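Local coordinates for exopolysaccharide biosynthesis protein (Pantoea stewartii subsp. stewartii DC283, PDB 6TGF) that modifies the exopolysaccharide of bacterial biofilms, probably as a glycan hydrolase built around a bacteriophage tailspike-like parallel beta-helix, at residues Q437-N442 with Q458-A463; P126-A131 with P144-P149; A275-V280 with A307-S312; L547-S552 with R659-M664. One frame throughout, in Å; residues are numbered along the deposited sequence.

Contact 1 (Q437-N442 with Q458-A463); sequences QSLIHN and QWIIDA
Ile440 lies between Trp459 and Ile461 on the neighbouring strand. Its CB sits 4.0 Å from Ile460 O. CG1 lies beside the backbone N (chi1 -72°), which leaves CG2 anti to it, alongside Ile461 and 4.0 Å from Ile461 CG2. CG1 itself crosses to Trp459, 3.7 Å from CZ3, and CD1 at the tip stays beside that indole, 3.9 Å from CE3. Ser438 CB covers one face of the same six-membered ring, a CH-pi contact 3.6 Å from the centroid. The strands run parallel, and Ile440 N donates to Ile460 O at 2.7 Å (168° at the hydrogen). Where 437-442 begins, Gln437 N reaches a lone pair of Gln458 OE1 at 3.0 Å in the carbonyl plane. At the other end a water joins His441 ND1 to Asp462 OD2; His441 NE2 is hydrogen-bonded to Glu415 of the third subunit, and Asp462 OD1 pairs with Arg483 of its own chain and Arg483 of the second subunit. These are neighbouring coils of the parallel beta-helix, flanked by strands 414-422 and 479-488. Ile440, Trp459 and Ile461 look into the coil, toward Phe419, Leu432 and Ile454, whereas Leu439, His441 and Ile460 face the other subunits of the trimer.

Contact 2 (P126-A131 with P144-P149); sequences PSHAMA and PDVSQP
His128 and Val146 are joined through the backbone: Val146 N donates to His128 O at 3.2 Å, close to straight at 166°. It is the one hydrogen bond made directly between 126-131 and 144-149, whose touching parts run 146° apart. The first segment leads into strand 129-134. The second leaves strand 139-143 and folds into a type I beta turn from Asp145 to Gln148, closed by Gln148 N to Asp145 O. Asp145 also forms an Asx turn, its OD1 accepting from Ser147 N at 3.3 Å from above the carboxylate plane.

Val146 is the side chain that fills the middle. Its CG2 lies over one face of the His128 imidazole, a CH-pi contact 3.8 Å from the centroid, and CG1 reaches Met130 CB at 3.9 Å. His128 CG sits between the backbone N and the carbonyl carbon (chi1 65°), which swings the ring back toward Val146 although its CB points away from the second segment. Toward the surface, one water links Ser127 OG, 2.7 Å away, to Asp145 OD2 at 2.9 Å.

Both segments belong to the head-binding family region, and strand 69-74 packs on 126-131, Ile73 on His128 and Met130, Leu71 on Met130. His128 ND1 is hydrogen-bonded to Asn125 O, which would place a proton on ND1 and fix the rotation of the ring. With its flat side held against a valine, the imidazole acts here mainly as a packing surface, while the hydrophilic links are left to the carboxylate, the water and the turn.

Contact 3 (A275-V280 with A307-S312); sequences AGTFFV and ATTIVS
Val280 and Ile310 meet through their CG2 methyls, 4.4 Å apart, on the inward side of the two strands. Further back along the same side, Phe278 CD1 approaches Thr308 CG2 at 4.3 Å. The Phe278 ring has Thr309 O near its plane at the edge and is set edge-to-face with Phe273. Phe320 and Leu332, from later strands, pack on Ile310 and close this interior.

Strands 276-279 and 308-311 run parallel with their axes 4.7 Å apart, and belong to consecutive coils of the right-handed type of parallel beta-helix found in tailspikes; strand 332-335 continues the stack beyond 308-311. The donor alternates between the strands: Phe278 N gives to Thr309 O at 2.9 Å, and Phe278 O in turn accepts from Val311 N. Gly276 adopts a backbone conformation (phi 133°) that suits glycine, and its N donates to Ala307 O.

The outward side is more open. Thr277 and Thr309 lie side by side pointing the same way, Thr277 OG1 being 4.0 Å from Thr309 CB. The Phe279 ring, trans to its backbone N (chi1 -180°), reaches along the neighbouring coil to Ser312, with CE1 3.6 Å from Ser312 C. There Ser312 OG donates to Val280 O at 2.6 Å, in the carbonyl plane, and has a weak second bond to Gln345. At the opposite end of the strand, on the inward side, Thr308 OG1 bonds to Pro274 O and Ala298 N.

Contact 4 (L547-S552 with R659-M664); sequences LANLYS and RVDAKM
Asn549 ND2 donates to Asp661 OD2 at 3.1 Å, nearly straight (171°) and in its own amide plane, meeting the carboxylate from the anti side and tilted 34° out of the carboxylate plane. Arg659 takes the syn side: NE binds Asp661 OD1 at 3.0 Å and NH2 forms a salt bridge with OD2 at 2.6 Å, a side-on grip with one nitrogen for each oxygen. OD2 therefore accepts twice, which probably favours the charged carboxylate. Asn549 is held further by Gln628 on its OD1 and Asp626 on its ND2.

The gripped guanidinium lies against Tyr551, the two planes 21° apart, with NH1 over one face of the ring and 3.6 Å from CD2. Tyr551 OH is bonded to Arg656, and Trp506 of the third subunit meets Arg659 by cation-pi and Tyr551 edge-to-face. Along the antiparallel backbones, Asn549 and Asp661 form a hydrogen-bonded pair. At the far end Leu547 O accepts from both Lys663 N and Met664 N, which arrive on the same face of its plane.

On the other side of the strands the packing is apolar. Ala548 CB touches Val660 CG1 at 3.8 Å, and Leu550 CD2 lies beside Val660 CG2 at 3.9 Å. Strand 659-664 is the outermost strand of its antiparallel sheet within the chain; 543-551 separates it from 626-633. Leu547, Leu550 and Val660 face a second antiparallel sheet, against Ile561 and Trp559 of strand 558-564, as in a beta-sandwich.

How the contacts relate
The four contacts mark successive parts of an elongated chain. Contact 2 sits in the N-terminal head-binding region, contacts 3 and 1 in the parallel beta-helix, and contact 4 in the antiparallel sheets that follow; the centres of contacts 2 and 4 are 100 Å apart, on opposite sides of the chain's centre. Contacts 1 and 3 are closest to each other, 32 Å between centres, and repeat the same parallel coil-to-coil pairing. None touch: even the nearest atoms of contacts 1 and 3 are about 21 Å apart, and those of contacts 1 and 4 about 23 Å. Trimer partners reach contacts 1 and 4, but not contact 2. A bound 1,2-ethanediol, probably from crystallisation, lies about 3 Å from the side chain of Gln437.

Contact 1 (Q437-N442 with Q458-A463)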
loop_
_atom_site.group_PDB
_atom_site.type_symbol
_atom_site.label_atom_id
_atom_site.label_comp_id
_atom_site.label_asym_id
_atom_site.label_seq_id
_atom_site.Cartn_x
_atom_site.Cartn_y
_atom_site.Cartn_z
ATOM N N GLN B 437 16.475 -5.244 3.362
ATOM C CA GLN B 437 15.097 -5.030 3.893
ATOM C C GLN B 437 14.269 -4.207 2.893
ATOM O O GLN B 437 13.529 -3.307 3.339
ATOM C CB GLN B 437 15.159 -4.333 5.256
ATOM C CG GLN B 437 15.846 -5.150 6.343
ATOM C CD GLN B 437 17.353 -5.050 6.311
ATOM O OE1 GLN B 437 18.058 -6.055 6.264
ATOM N NE2 GLN B 437 17.861 -3.830 6.341
ATOM N N SER B 438 14.367 -4.519 1.595
ATOM C CA SER B 438 13.794 -3.717 0.480
ATOM C C SER B 438 12.618 -4.453 -0.179
ATOM O O SER B 438 12.533 -5.688 -0.025
ATOM C CB SER B 438 14.868 -3.371 -0.511
ATOM O OG SER B 438 15.821 -2.499 0.078
ATOM N N LEU B 439 11.745 -3.712 -0.878
ATOM C CA LEU B 439 10.487 -4.232 -1.484
ATOM C C LEU B 439 10.255 -3.627 -2.876
ATOM O O LEU B 439 10.532 -2.425 -3.064
ATOM C CB LEU B 439 9.304 -3.902 -0.567
ATOM C CG LEU B 439 9.331 -4.544 0.820
ATOM C CD1 LEU B 439 9.958 -3.609 1.843
ATOM C CD2 LEU B 439 7.929 -4.938 1.262
ATOM N N ILE B 440 9.739 -4.445 -3.800
ATOM C CA ILE B 440 9.153 -4.022 -5.109
ATOM C C ILE B 440 7.696 -4.502 -5.145
ATOM O O ILE B 440 7.471 -5.708 -4.922
ATOM C CB ILE B 440 9.974 -4.577 -6.291
ATOM C CG1 ILE B 440 11.324 -3.866 -6.416
ATOM C CG2 ILE B 440 9.178 -4.508 -7.587
ATOM C CD1 ILE B 440 12.300 -4.536 -7.361
ATOM N N HIS B 441 6.750 -3.597 -5.409
ATOM C CA HIS B 441 5.294 -3.891 -5.474
ATOM C C HIS B 441 4.700 -3.333 -6.772
ATOM O O HIS B 441 4.622 -2.097 -6.904
ATOM C CB HIS B 441 4.568 -3.331 -4.243
ATOM C CG HIS B 441 3.095 -3.565 -4.266
ATOM N ND1 HIS B 441 2.526 -4.743 -3.817
ATOM C CD2 HIS B 441 2.074 -2.791 -4.694
ATOM C CE1 HIS B 441 1.217 -4.679 -3.958
ATOM N NE2 HIS B 441 0.916 -3.492 -4.495
ATOM N N ASN B 442 4.287 -4.220 -7.683
ATOM C CA ASN B 442 3.448 -3.891 -8.866
ATOM C C ASN B 442 4.206 -2.910 -9.769
ATOM O O ASN B 442 3.819 -1.727 -9.812
ATOM C CB ASN B 442 2.082 -3.349 -8.433
ATOM C CG ASN B 442 1.076 -3.284 -9.562
ATOM O OD1 ASN B 442 1.366 -3.682 -10.688
ATOM N ND2 ASN B 442 -0.115 -2.787 -9.269
ATOM N N GLN B 458 18.393 -7.798 -0.663
ATOM C CA GLN B 458 17.333 -8.554 0.058
ATOM C C GLN B 458 15.987 -7.911 -0.290
ATOM O O GLN B 458 15.686 -6.833 0.263
ATOM C CB GLN B 458 17.594 -8.541 1.564
ATOM C CG GLN B 458 16.596 -9.360 2.371
ATOM C CD GLN B 458 16.767 -9.169 3.859
ATOM O OE1 GLN B 458 16.865 -8.049 4.356
ATOM N NE2 GLN B 458 16.801 -10.273 4.586
ATOM N N TRP B 459 15.225 -8.545 -1.188
ATOM C CA TRP B 459 14.026 -7.954 -1.838
ATOM C C TRP B 459 12.812 -8.874 -1.672
ATOM O O TRP B 459 12.945 -10.083 -1.940
ATOM C CB TRP B 459 14.300 -7.692 -3.323
ATOM C CG TRP B 459 15.320 -6.629 -3.590
ATOM C CD1 TRP B 459 16.669 -6.794 -3.715
ATOM C CD2 TRP B 459 15.068 -5.227 -3.796
ATOM N NE1 TRP B 459 17.273 -5.593 -3.975
ATOM C CE2 TRP B 459 16.317 -4.613 -4.032
ATOM C CE3 TRP B 459 13.915 -4.433 -3.802
ATOM C CZ2 TRP B 459 16.439 -3.245 -4.271
ATOM C CZ3 TRP B 459 14.038 -3.080 -4.035
ATOM C CH2 TRP B 459 15.284 -2.495 -4.266
ATOM N N ILE B 460 11.682 -8.307 -1.237
ATOM C CA ILE B 460 10.316 -8.820 -1.548
ATOM C C ILE B 460 9.925 -8.216 -2.902
ATOM O O ILE B 460 10.001 -6.981 -3.033
ATOM C CB ILE B 460 9.293 -8.475 -0.444
ATOM C CG1 ILE B 460 9.598 -9.212 0.863
ATOM C CG2 ILE B 460 7.873 -8.752 -0.924
ATOM C CD1 ILE B 460 8.752 -8.767 2.041
ATOM N N ILE B 461 9.549 -9.055 -3.870
ATOM C CA ILE B 461 9.157 -8.621 -5.245
ATOM C C ILE B 461 7.798 -9.243 -5.588
ATOM O O ILE B 461 7.767 -10.426 -5.970
ATOM C CB ILE B 461 10.249 -8.980 -6.274
ATOM C CG1 ILE B 461 11.627 -8.481 -5.823
ATOM C CG2 ILE B 461 9.872 -8.458 -7.654
ATOM C CD1 ILE B 461 12.755 -8.767 -6.794
ATOM N N ASP B 462 6.721 -8.465 -5.436
ATOM C CA ASP B 462 5.340 -8.834 -5.849
ATOM C C ASP B 462 4.994 -8.106 -7.151
ATOM O O ASP B 462 5.172 -6.872 -7.201
ATOM C CB ASP B 462 4.307 -8.474 -4.779
ATOM C CG ASP B 462 4.398 -9.307 -3.515
ATOM O OD1 ASP B 462 4.847 -10.471 -3.598
ATOM O OD2 ASP B 462 4.013 -8.784 -2.452
ATOM N N ALA B 463 4.511 -8.850 -8.151
ATOM C CA ALA B 463 3.927 -8.333 -9.410
ATOM C C ALA B 463 4.939 -7.448 -10.149
ATOM O O ALA B 463 4.559 -6.341 -10.583
ATOM C CB ALA B 463 2.649 -7.588 -9.107
HETATM O O HOH W 1 3.770 -6.263 -1.645
#

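Contact 2 (P126-A131 with P144-P149)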
loop_
_atom_site.group_PDB
_atom_site.type_symbol
_atom_site.label_atom_id
_atom_site.label_comp_id
_atom_site.label_asym_id
_atom_site.label_seq_id
_atom_site.Cartn_x
_atom_site.Cartn_y
_atom_site.Cartn_z
ATOM N N PRO B 126 14.075 61.307 8.663
ATOM C CA PRO B 126 13.284 60.079 8.565
ATOM C C PRO B 126 12.358 59.908 9.780
ATOM O O PRO B 126 11.273 59.380 9.618
ATOM C CB PRO B 126 14.326 58.950 8.485
ATOM C CG PRO B 126 15.620 59.583 8.957
ATOM C CD PRO B 126 15.518 61.041 8.566
ATOM N N SER B 127 12.810 60.357 10.954
ATOM C CA SER B 127 11.989 60.497 12.185
ATOM C C SER B 127 11.217 61.819 12.112
ATOM O O SER B 127 11.847 62.880 12.281
ATOM C CB SER B 127 12.846 60.417 13.425
ATOM O OG SER B 127 12.040 60.313 14.588
ATOM N N HIS B 128 9.909 61.755 11.842
ATOM C CA HIS B 128 9.025 62.941 11.692
ATOM C C HIS B 128 7.561 62.562 11.935
ATOM O O HIS B 128 7.191 61.401 11.673
ATOM C CB HIS B 128 9.210 63.576 10.305
ATOM C CG HIS B 128 8.788 62.702 9.173
ATOM N ND1 HIS B 128 9.662 61.841 8.538
ATOM C CD2 HIS B 128 7.594 62.550 8.558
ATOM C CE1 HIS B 128 9.027 61.197 7.581
ATOM N NE2 HIS B 128 7.755 61.614 7.572
ATOM N N ALA B 129 6.776 63.521 12.430
ATOM C CA ALA B 129 5.296 63.514 12.408
ATOM C C ALA B 129 4.839 63.947 11.013
ATOM O O ALA B 129 5.551 64.756 10.387
ATOM C CB ALA B 129 4.750 64.437 13.467
ATOM N N MET B 130 3.702 63.425 10.547
ATOM C CA MET B 130 3.113 63.778 9.228
ATOM C C MET B 130 1.597 63.939 9.379
ATOM O O MET B 130 0.961 63.050 9.980
ATOM C CB MET B 130 3.420 62.704 8.180
ATOM C CG MET B 130 3.109 63.141 6.761
ATOM S SD MET B 130 3.272 61.785 5.574
ATOM C CE MET B 130 5.022 61.886 5.203
ATOM N N ALA B 131 1.056 65.041 8.852
ATOM C CA ALA B 131 -0.382 65.390 8.885
ATOM C C ALA B 131 -0.836 65.809 7.483
ATOM O O ALA B 131 -0.132 66.619 6.848
ATOM C CB ALA B 131 -0.620 66.486 9.893
ATOM N N PRO B 144 1.747 61.187 14.744
ATOM C CA PRO B 144 2.755 61.904 15.525
ATOM C C PRO B 144 4.182 61.379 15.298
ATOM O O PRO B 144 5.112 62.121 15.530
ATOM C CB PRO B 144 2.305 61.668 16.974
ATOM C CG PRO B 144 1.621 60.318 16.931
ATOM C CD PRO B 144 0.962 60.255 15.568
ATOM N N ASP B 145 4.316 60.120 14.869
ATOM C CA ASP B 145 5.617 59.489 14.524
ATOM C C ASP B 145 5.359 58.374 13.506
ATOM O O ASP B 145 4.703 57.382 13.876
ATOM C CB ASP B 145 6.327 58.974 15.779
ATOM C CG ASP B 145 7.728 58.435 15.539
ATOM O OD1 ASP B 145 8.279 58.678 14.443
ATOM O OD2 ASP B 145 8.264 57.779 16.455
ATOM N N VAL B 146 5.867 58.539 12.281
ATOM C CA VAL B 146 5.663 57.593 11.140
ATOM C C VAL B 146 6.483 56.317 11.378
ATOM O O VAL B 146 6.292 55.357 10.614
ATOM C CB VAL B 146 6.007 58.240 9.782
ATOM C CG1 VAL B 146 5.173 59.485 9.521
ATOM C CG2 VAL B 146 7.491 58.548 9.635
ATOM N N SER B 147 7.358 56.309 12.392
ATOM C CA SER B 147 8.211 55.154 12.782
ATOM C C SER B 147 7.476 54.227 13.761
ATOM O O SER B 147 7.989 53.117 14.000
ATOM C CB SER B 147 9.517 55.631 13.361
ATOM O OG SER B 147 10.191 56.488 12.450
ATOM N N GLN B 148 6.329 54.657 14.305
ATOM C CA GLN B 148 5.505 53.864 15.262
ATOM C C GLN B 148 4.128 53.583 14.664
ATOM O O GLN B 148 3.530 54.459 14.041
ATOM C CB GLN B 148 5.348 54.605 16.593
ATOM C CG GLN B 148 6.655 54.804 17.347
ATOM C CD GLN B 148 7.387 53.507 17.583
ATOM O OE1 GLN B 148 6.795 52.500 17.964
ATOM N NE2 GLN B 148 8.688 53.520 17.347
ATOM N N PRO B 149 3.580 52.359 14.846
ATOM C CA PRO B 149 2.229 52.039 14.381
ATOM C C PRO B 149 1.145 52.607 15.310
ATOM O O PRO B 149 0.263 53.265 14.791
ATOM C CB PRO B 149 2.215 50.504 14.387
ATOM C CG PRO B 149 3.170 50.130 15.501
ATOM C CD PRO B 149 4.234 51.210 15.495
HETATM O O HOH W 2 10.939 58.079 15.508
#

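Contact 3 (A275-V280 with A307-S312)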
loop_
_atom_site.group_PDB
_atom_site.type_symbol
_atom_site.label_atom_id
_atom_site.label_comp_id
_atom_site.label_asym_id
_atom_site.label_seq_id
_atom_site.Cartn_x
_atom_site.Cartn_y
_atom_site.Cartn_z
ATOM N N ALA B 275 1.442 25.164 -10.922
ATOM C CA ALA B 275 1.212 24.395 -12.169
ATOM C C ALA B 275 1.856 25.145 -13.342
ATOM O O ALA B 275 1.836 26.394 -13.324
ATOM C CB ALA B 275 -0.267 24.177 -12.386
ATOM N N GLY B 276 2.428 24.410 -14.303
ATOM C CA GLY B 276 3.014 24.964 -15.541
ATOM C C GLY B 276 4.388 24.387 -15.846
ATOM O O GLY B 276 4.864 23.535 -15.070
ATOM N N THR B 277 4.998 24.837 -16.948
ATOM C CA THR B 277 6.359 24.445 -17.401
ATOM C C THR B 277 7.361 25.509 -16.938
ATOM O O THR B 277 7.114 26.699 -17.215
ATOM C CB THR B 277 6.398 24.254 -18.922
ATOM O OG1 THR B 277 5.383 23.311 -19.268
ATOM C CG2 THR B 277 7.741 23.770 -19.425
ATOM N N PHE B 278 8.443 25.091 -16.270
ATOM C CA PHE B 278 9.477 25.982 -15.680
ATOM C C PHE B 278 10.866 25.593 -16.194
ATOM O O PHE B 278 11.188 24.389 -16.216
ATOM C CB PHE B 278 9.424 25.923 -14.153
ATOM C CG PHE B 278 8.170 26.518 -13.568
ATOM C CD1 PHE B 278 7.002 25.778 -13.498
ATOM C CD2 PHE B 278 8.152 27.827 -13.113
ATOM C CE1 PHE B 278 5.845 26.329 -12.971
ATOM C CE2 PHE B 278 6.994 28.376 -12.586
ATOM C CZ PHE B 278 5.845 27.626 -12.514
ATOM N N PHE B 279 11.659 26.595 -16.587
ATOM C CA PHE B 279 13.086 26.452 -16.976
ATOM C C PHE B 279 13.962 26.655 -15.734
ATOM O O PHE B 279 13.849 27.713 -15.083
ATOM C CB PHE B 279 13.453 27.437 -18.087
ATOM C CG PHE B 279 14.890 27.348 -18.535
ATOM C CD1 PHE B 279 15.378 26.190 -19.121
ATOM C CD2 PHE B 279 15.757 28.416 -18.366
ATOM C CE1 PHE B 279 16.699 26.106 -19.532
ATOM C CE2 PHE B 279 17.078 28.332 -18.778
ATOM C CZ PHE B 279 17.546 27.177 -19.359
ATOM N N VAL B 280 14.804 25.666 -15.421
ATOM C CA VAL B 280 15.663 25.637 -14.201
ATOM C C VAL B 280 17.083 25.232 -14.613
ATOM O O VAL B 280 17.254 24.095 -15.089
ATOM C CB VAL B 280 15.092 24.675 -13.140
ATOM C CG1 VAL B 280 15.934 24.653 -11.874
ATOM C CG2 VAL B 280 13.642 24.994 -12.803
ATOM N N ALA B 307 0.939 18.411 -12.916
ATOM C CA ALA B 307 0.595 19.705 -13.552
ATOM C C ALA B 307 1.817 20.634 -13.591
ATOM O O ALA B 307 1.667 21.771 -14.076
ATOM C CB ALA B 307 -0.557 20.345 -12.819
ATOM N N THR B 308 2.977 20.176 -13.104
ATOM C CA THR B 308 4.261 20.928 -13.122
ATOM C C THR B 308 5.312 20.131 -13.901
ATOM O O THR B 308 5.563 18.966 -13.528
ATOM C CB THR B 308 4.746 21.237 -11.699
ATOM O OG1 THR B 308 3.733 22.001 -11.047
ATOM C CG2 THR B 308 6.054 21.997 -11.670
ATOM N N THR B 309 5.900 20.746 -14.932
ATOM C CA THR B 309 7.023 20.189 -15.733
ATOM C C THR B 309 8.276 21.042 -15.503
ATOM O O THR B 309 8.195 22.271 -15.690
ATOM C CB THR B 309 6.668 20.110 -17.222
ATOM O OG1 THR B 309 5.540 19.246 -17.360
ATOM C CG2 THR B 309 7.806 19.594 -18.077
ATOM N N ILE B 310 9.382 20.409 -15.100
ATOM C CA ILE B 310 10.737 21.034 -15.055
ATOM C C ILE B 310 11.438 20.717 -16.378
ATOM O O ILE B 310 11.286 19.585 -16.877
ATOM C CB ILE B 310 11.552 20.562 -13.832
ATOM C CG1 ILE B 310 11.060 21.231 -12.545
ATOM C CG2 ILE B 310 13.044 20.794 -14.045
ATOM C CD1 ILE B 310 11.558 20.575 -11.277
ATOM N N VAL B 311 12.159 21.699 -16.918
ATOM C CA VAL B 311 12.952 21.583 -18.176
ATOM C C VAL B 311 14.209 22.442 -17.993
ATOM O O VAL B 311 14.102 23.502 -17.352
ATOM C CB VAL B 311 12.095 21.982 -19.395
ATOM C CG1 VAL B 311 12.009 23.485 -19.598
ATOM C CG2 VAL B 311 12.568 21.310 -20.665
ATOM N N SER B 312 15.362 21.975 -18.478
ATOM C CA SER B 312 16.692 22.577 -18.190
ATOM C C SER B 312 17.547 22.629 -19.463
ATOM O O SER B 312 16.997 22.390 -20.559
ATOM C CB SER B 312 17.377 21.823 -17.081
ATOM O OG SER B 312 18.573 22.478 -16.679
#

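Contact 4 (L547-S552 with R659-M664)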
loop_
_atom_site.group_PDB
_atom_site.type_symbol
_atom_site.label_atom_id
_atom_site.label_comp_id
_atom_site.label_asym_id
_atom_site.label_seq_id
_atom_site.Cartn_x
_atom_site.Cartn_y
_atom_site.Cartn_z
ATOM N N LEU B 547 -6.264 -42.325 -11.687
ATOM C CA LEU B 547 -5.517 -41.346 -10.853
ATOM C C LEU B 547 -5.400 -40.030 -11.626
ATOM O O LEU B 547 -6.001 -39.032 -11.185
ATOM C CB LEU B 547 -4.138 -41.908 -10.491
ATOM C CG LEU B 547 -4.128 -43.081 -9.509
ATOM C CD1 LEU B 547 -2.703 -43.456 -9.142
ATOM C CD2 LEU B 547 -4.927 -42.766 -8.252
ATOM N N ALA B 548 -4.680 -40.038 -12.751
ATOM C CA ALA B 548 -4.388 -38.830 -13.555
ATOM C C ALA B 548 -3.865 -39.213 -14.942
ATOM O O ALA B 548 -3.539 -40.397 -15.155
ATOM C CB ALA B 548 -3.383 -37.975 -12.822
ATOM N N ASN B 549 -3.811 -38.229 -15.845
ATOM C CA ASN B 549 -3.002 -38.268 -17.090
ATOM C C ASN B 549 -1.686 -37.534 -16.818
ATOM O O ASN B 549 -1.740 -36.333 -16.492
ATOM C CB ASN B 549 -3.733 -37.651 -18.284
ATOM C CG ASN B 549 -2.862 -37.581 -19.521
ATOM O OD1 ASN B 549 -2.487 -38.610 -20.080
ATOM N ND2 ASN B 549 -2.527 -36.375 -19.951
ATOM N N LEU B 550 -0.557 -38.238 -16.927
ATOM C CA LEU B 550 0.808 -37.668 -16.770
ATOM C C LEU B 550 1.298 -37.170 -18.133
ATOM O O LEU B 550 1.398 -38.000 -19.059
ATOM C CB LEU B 550 1.750 -38.742 -16.215
ATOM C CG LEU B 550 1.371 -39.336 -14.858
ATOM C CD1 LEU B 550 2.267 -40.519 -14.529
ATOM C CD2 LEU B 550 1.444 -38.289 -13.757
ATOM N N TYR B 551 1.587 -35.869 -18.250
ATOM C CA TYR B 551 2.230 -35.255 -19.441
ATOM C C TYR B 551 3.743 -35.175 -19.210
ATOM O O TYR B 551 4.184 -34.358 -18.377
ATOM C CB TYR B 551 1.662 -33.866 -19.742
ATOM C CG TYR B 551 2.189 -33.267 -21.020
ATOM C CD1 TYR B 551 3.362 -32.532 -21.036
ATOM C CD2 TYR B 551 1.535 -33.463 -22.225
ATOM C CE1 TYR B 551 3.864 -31.993 -22.209
ATOM C CE2 TYR B 551 2.020 -32.927 -23.407
ATOM C CZ TYR B 551 3.191 -32.192 -23.401
ATOM O OH TYR B 551 3.670 -31.661 -24.563
ATOM N N SER B 552 4.502 -35.998 -19.940
ATOM C CA SER B 552 5.987 -36.061 -19.910
ATOM C C SER B 552 6.541 -35.310 -21.119
ATOM O O SER B 552 6.463 -35.808 -22.239
ATOM C CB SER B 552 6.459 -37.494 -19.877
ATOM O OG SER B 552 5.569 -38.305 -19.126
ATOM N N ARG B 659 2.886 -31.979 -16.379
ATOM C CA ARG B 659 1.499 -31.826 -15.867
ATOM C C ARG B 659 1.060 -33.118 -15.174
ATOM O O ARG B 659 1.424 -34.204 -15.661
ATOM C CB ARG B 659 0.524 -31.515 -17.006
ATOM C CG ARG B 659 0.320 -30.031 -17.278
ATOM C CD ARG B 659 -0.271 -29.777 -18.651
ATOM N NE ARG B 659 -1.277 -30.760 -19.042
ATOM C CZ ARG B 659 -1.474 -31.208 -20.285
ATOM N NH1 ARG B 659 -0.725 -30.781 -21.290
ATOM N NH2 ARG B 659 -2.421 -32.099 -20.521
ATOM N N VAL B 660 0.315 -32.987 -14.075
ATOM C CA VAL B 660 -0.539 -34.066 -13.500
ATOM C C VAL B 660 -1.996 -33.644 -13.712
ATOM O O VAL B 660 -2.509 -32.850 -12.900
ATOM C CB VAL B 660 -0.213 -34.331 -12.016
ATOM C CG1 VAL B 660 -1.209 -35.285 -11.371
ATOM C CG2 VAL B 660 1.205 -34.853 -11.841
ATOM N N ASP B 661 -2.614 -34.120 -14.797
ATOM C CA ASP B 661 -4.052 -33.899 -15.099
ATOM C C ASP B 661 -4.861 -34.823 -14.187
ATOM O O ASP B 661 -5.262 -35.910 -14.643
ATOM C CB ASP B 661 -4.366 -34.139 -16.578
ATOM C CG ASP B 661 -3.532 -33.299 -17.529
ATOM O OD1 ASP B 661 -3.020 -32.250 -17.092
ATOM O OD2 ASP B 661 -3.399 -33.709 -18.698
ATOM N N ALA B 662 -5.053 -34.403 -12.934
ATOM C CA ALA B 662 -5.717 -35.185 -11.867
ATOM C C ALA B 662 -7.169 -35.468 -12.269
ATOM O O ALA B 662 -7.899 -34.503 -12.574
ATOM C CB ALA B 662 -5.634 -34.447 -10.554
ATOM N N LYS B 663 -7.548 -36.749 -12.294
ATOM C CA LYS B 663 -8.940 -37.228 -12.515
ATOM C C LYS B 663 -9.475 -37.770 -11.185
ATOM O O LYS B 663 -10.536 -37.294 -10.739
ATOM C CB LYS B 663 -8.975 -38.300 -13.609
ATOM C CG LYS B 663 -8.244 -37.943 -14.897
ATOM C CD LYS B 663 -8.886 -36.818 -15.679
ATOM C CE LYS B 663 -8.041 -36.367 -16.851
ATOM N NZ LYS B 663 -8.575 -35.130 -17.464
ATOM N N MET B 664 -8.755 -38.730 -10.594
ATOM C CA MET B 664 -8.976 -39.249 -9.217
ATOM C C MET B 664 -10.451 -39.649 -9.056
ATOM O O MET B 664 -11.064 -39.285 -8.032
ATOM C CB MET B 664 -8.587 -38.174 -8.194
ATOM C CG MET B 664 -7.564 -38.630 -7.175
ATOM S SD MET B 664 -5.970 -39.144 -7.870
ATOM C CE MET B 664 -5.399 -37.604 -8.585
#